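Local structure of chinitase A (Streptomyces coelicolor, 3EBV) at residues Gly75-Ile80 against Gly112-Asp117. The protein is a putative family 18 glycoside hydrolase, represented here by its TIM-barrel domain, and probably cleaves chitin chains internally as an endochitinase. Sequence-based numbering, arbitrary orientation.
Sequences GKKVII and GFDGVD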
ATOM      1  N   GLY A  75      10.584   7.177 -13.910  1.00 22.30           N
ATOM      2  CA  GLY A  75      11.084   6.982 -12.557  1.00 21.84           C
ATOM      3  C   GLY A  75      10.052   6.418 -11.570  1.00 21.24           C
ATOM      4  O   GLY A  75      10.357   6.315 -10.371  1.00 21.84           O
ATOM      5  N   LYS A  76       8.880   6.037 -12.066  1.00 19.40           N
ATOM      6  CA  LYS A  76       7.855   5.462 -11.172  1.00 19.35           C
ATOM      7  C   LYS A  76       8.084   3.960 -11.005  1.00 18.64           C
ATOM      8  O   LYS A  76       8.816   3.321 -11.792  1.00 18.72           O
ATOM      9  CB  LYS A  76       6.414   5.728 -11.670  1.00 19.58           C
ATOM     10  CG  LYS A  76       6.114   7.089 -12.267  1.00 21.79           C
ATOM     11  CD  LYS A  76       6.431   8.221 -11.374  1.00 24.29           C
ATOM     12  CE  LYS A  76       5.979   9.536 -12.032  1.00 22.60           C
ATOM     13  NZ  LYS A  76       6.309  10.596 -11.116  1.00 24.41           N
ATOM     14  N   LYS A  77       7.450   3.378  -9.990  1.00 16.49           N
ATOM     15  CA  LYS A  77       7.482   1.927  -9.814  1.00 16.45           C
ATOM     16  C   LYS A  77       6.062   1.433  -9.990  1.00 15.88           C
ATOM     17  O   LYS A  77       5.107   2.117  -9.577  1.00 15.41           O
ATOM     18  CB  LYS A  77       8.009   1.521  -8.408  1.00 15.74           C
ATOM     19  CG  LYS A  77       9.402   2.050  -8.065  1.00 18.40           C
ATOM     20  CD  LYS A  77      10.428   1.305  -8.902  1.00 21.72           C
ATOM     21  CE  LYS A  77      11.838   1.829  -8.702  1.00 23.76           C
ATOM     22  NZ  LYS A  77      12.855   0.932  -9.413  1.00 25.85           N
ATOM     23  N   VAL A  78       5.897   0.268 -10.605  1.00 14.57           N
ATOM     24  CA  VAL A  78       4.567  -0.316 -10.756  1.00 13.63           C
ATOM     25  C   VAL A  78       4.633  -1.716 -10.193  1.00 13.89           C
ATOM     26  O   VAL A  78       5.454  -2.518 -10.646  1.00 15.01           O
ATOM     27  CB  VAL A  78       4.098  -0.365 -12.253  1.00 14.34           C
ATOM     28  CG1 VAL A  78       2.668  -0.903 -12.374  1.00 14.93           C
ATOM     29  CG2 VAL A  78       4.203   1.030 -12.886  1.00 15.01           C
ATOM     30  N   ILE A  79       3.800  -2.013  -9.205  1.00 12.56           N
ATOM     31  CA  ILE A  79       3.847  -3.307  -8.540  1.00 12.41           C
ATOM     32  C   ILE A  79       2.490  -3.991  -8.623  1.00 12.51           C
ATOM     33  O   ILE A  79       1.484  -3.330  -8.898  1.00 12.56           O
ATOM     34  CB  ILE A  79       4.308  -3.133  -7.050  1.00 11.89           C
ATOM     35  CG1 ILE A  79       3.280  -2.294  -6.261  1.00 12.63           C
ATOM     36  CG2 ILE A  79       5.722  -2.513  -7.025  1.00 13.33           C
ATOM     37  CD1 ILE A  79       3.730  -2.016  -4.791  1.00 12.94           C
ATOM     38  N   ILE A  80       2.466  -5.312  -8.441  1.00 11.82           N
ATOM     39  CA  ILE A  80       1.212  -6.071  -8.416  1.00 11.89           C
ATOM     40  C   ILE A  80       0.727  -6.263  -6.984  1.00 12.30           C
ATOM     41  O   ILE A  80       1.483  -6.770  -6.147  1.00 12.31           O
ATOM     42  CB  ILE A  80       1.348  -7.435  -9.208  1.00 12.68           C
ATOM     43  CG1 ILE A  80       0.038  -8.183  -9.273  1.00 13.16           C
ATOM     44  CG2 ILE A  80       2.486  -8.312  -8.640  1.00 12.54           C
ATOM     45  CD1 ILE A  80      -1.047  -7.437 -10.068  1.00 14.48           C
ATOM     46  N   GLY A 112       6.435  -6.925 -16.434  1.00 19.75           N
ATOM     47  CA  GLY A 112       7.470  -5.985 -16.081  1.00 19.30           C
ATOM     48  C   GLY A 112       7.273  -5.260 -14.746  1.00 18.80           C
ATOM     49  O   GLY A 112       7.829  -4.185 -14.551  1.00 19.78           O
ATOM     50  N   PHE A 113       6.544  -5.871 -13.816  1.00 17.99           N
ATOM     51  CA  PHE A 113       6.332  -5.203 -12.526  1.00 16.95           C
ATOM     52  C   PHE A 113       7.603  -5.162 -11.689  1.00 17.14           C
ATOM     53  O   PHE A 113       8.438  -6.090 -11.750  1.00 17.41           O
ATOM     54  CB  PHE A 113       5.242  -5.915 -11.741  1.00 15.71           C
ATOM     55  CG  PHE A 113       3.864  -5.869 -12.391  1.00 16.36           C
ATOM     56  CD1 PHE A 113       3.368  -4.686 -12.954  1.00 20.02           C
ATOM     57  CD2 PHE A 113       3.075  -7.018 -12.431  1.00 16.10           C
ATOM     58  CE1 PHE A 113       2.079  -4.674 -13.554  1.00 19.54           C
ATOM     59  CE2 PHE A 113       1.795  -7.031 -13.001  1.00 16.05           C
ATOM     60  CZ  PHE A 113       1.287  -5.838 -13.546  1.00 17.36           C
ATOM     61  N   ASP A 114       7.747  -4.087 -10.899  1.00 15.00           N
ATOM     62  CA  ASP A 114       8.907  -3.890 -10.039  1.00 15.00           C
ATOM     63  C   ASP A 114       8.874  -4.675  -8.730  1.00 13.70           C
ATOM     64  O   ASP A 114       9.874  -4.688  -8.000  1.00 15.21           O
ATOM     65  CB  ASP A 114       9.090  -2.404  -9.738  1.00 15.32           C
ATOM     66  CG  ASP A 114       9.312  -1.615 -10.992  1.00 15.53           C
ATOM     67  OD1 ASP A 114      10.395  -1.836 -11.612  1.00 18.31           O
ATOM     68  OD2 ASP A 114       8.418  -0.841 -11.397  1.00 16.23           O
ATOM     69  N   GLY A 115       7.747  -5.313  -8.430  1.00 14.17           N
ATOM     70  CA  GLY A 115       7.598  -5.975  -7.132  1.00 12.85           C
ATOM     71  C   GLY A 115       6.147  -6.214  -6.822  1.00 14.23           C
ATOM     72  O   GLY A 115       5.292  -6.281  -7.736  1.00 12.91           O
ATOM     73  N   VAL A 116       5.865  -6.328  -5.510  1.00 12.54           N
ATOM     74  CA  VAL A 116       4.603  -6.864  -5.059  1.00 11.95           C
ATOM     75  C   VAL A 116       4.130  -6.038  -3.853  1.00 11.57           C
ATOM     76  O   VAL A 116       4.957  -5.520  -3.058  1.00 11.48           O
ATOM     77  CB  VAL A 116       4.713  -8.372  -4.656  1.00 12.66           C
ATOM     78  CG1 VAL A 116       5.703  -8.588  -3.468  1.00 13.52           C
ATOM     79  CG2 VAL A 116       3.347  -8.975  -4.381  1.00 12.75           C
ATOM     80  N   ASP A 117       2.792  -5.948  -3.729  1.00 11.12           N
ATOM     81  CA  ASP A 117       2.149  -5.362  -2.527  1.00 10.75           C
ATOM     82  C   ASP A 117       1.334  -6.450  -1.885  1.00 10.95           C
ATOM     83  O   ASP A 117       0.571  -7.171  -2.549  1.00 11.98           O
ATOM     84  CB  ASP A 117       1.214  -4.219  -2.942  1.00 11.65           C
ATOM     85  CG  ASP A 117       0.335  -3.712  -1.777  1.00 11.45           C
ATOM     86  OD1 ASP A 117       0.936  -3.215  -0.766  1.00 11.82           O
ATOM     87  OD2 ASP A 117      -0.920  -3.824  -1.854  1.00 11.30           O
TER
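Asp114 OD2 takes two N-H groups: the backbone N of Val78, 2.9 Å from OD2 and set on its anti lone pair, and the side-chain amide of Gln72. Backbone N of Asp114 answers with a bond of 2.8 Å to Val78 O, so one aspartate pairs with both polar backbone atoms of Val78 where two neighbouring parallel strands of the TIM barrel begin. These strands, 77-84 and 115-120, are joined by helix 94-111 in a beta-alpha-beta unit; Asp114 and Asp117 are the first two aspartates of the family 18 DxxDxDxE signature. Farther along, Gly115 O accepts from Ile80 N, and Ile80 O receives Asp117 N at 2.9 Å. Phe113 covers the helix side of the pair. With CG anti to its carbonyl carbon (chi1 -64°), it places one ring face against Ile80 N. Its CD1 meets Val78 CG1 and its CD2 meets Ile80 CB at 3.7 Å, while Val107 and Met108 also touch the ring. Replacing Phe113 by an alanine is likely to open a gap between Val78, Ile80 and the helix. On the strand's other face, Ile79 reaches into the barrel interior, where Asp117 is hydrogen-bonded to Tyr10, Ser81 and Thr147; Ile79 CD1 rests 3.8 Å from Asp117 CB.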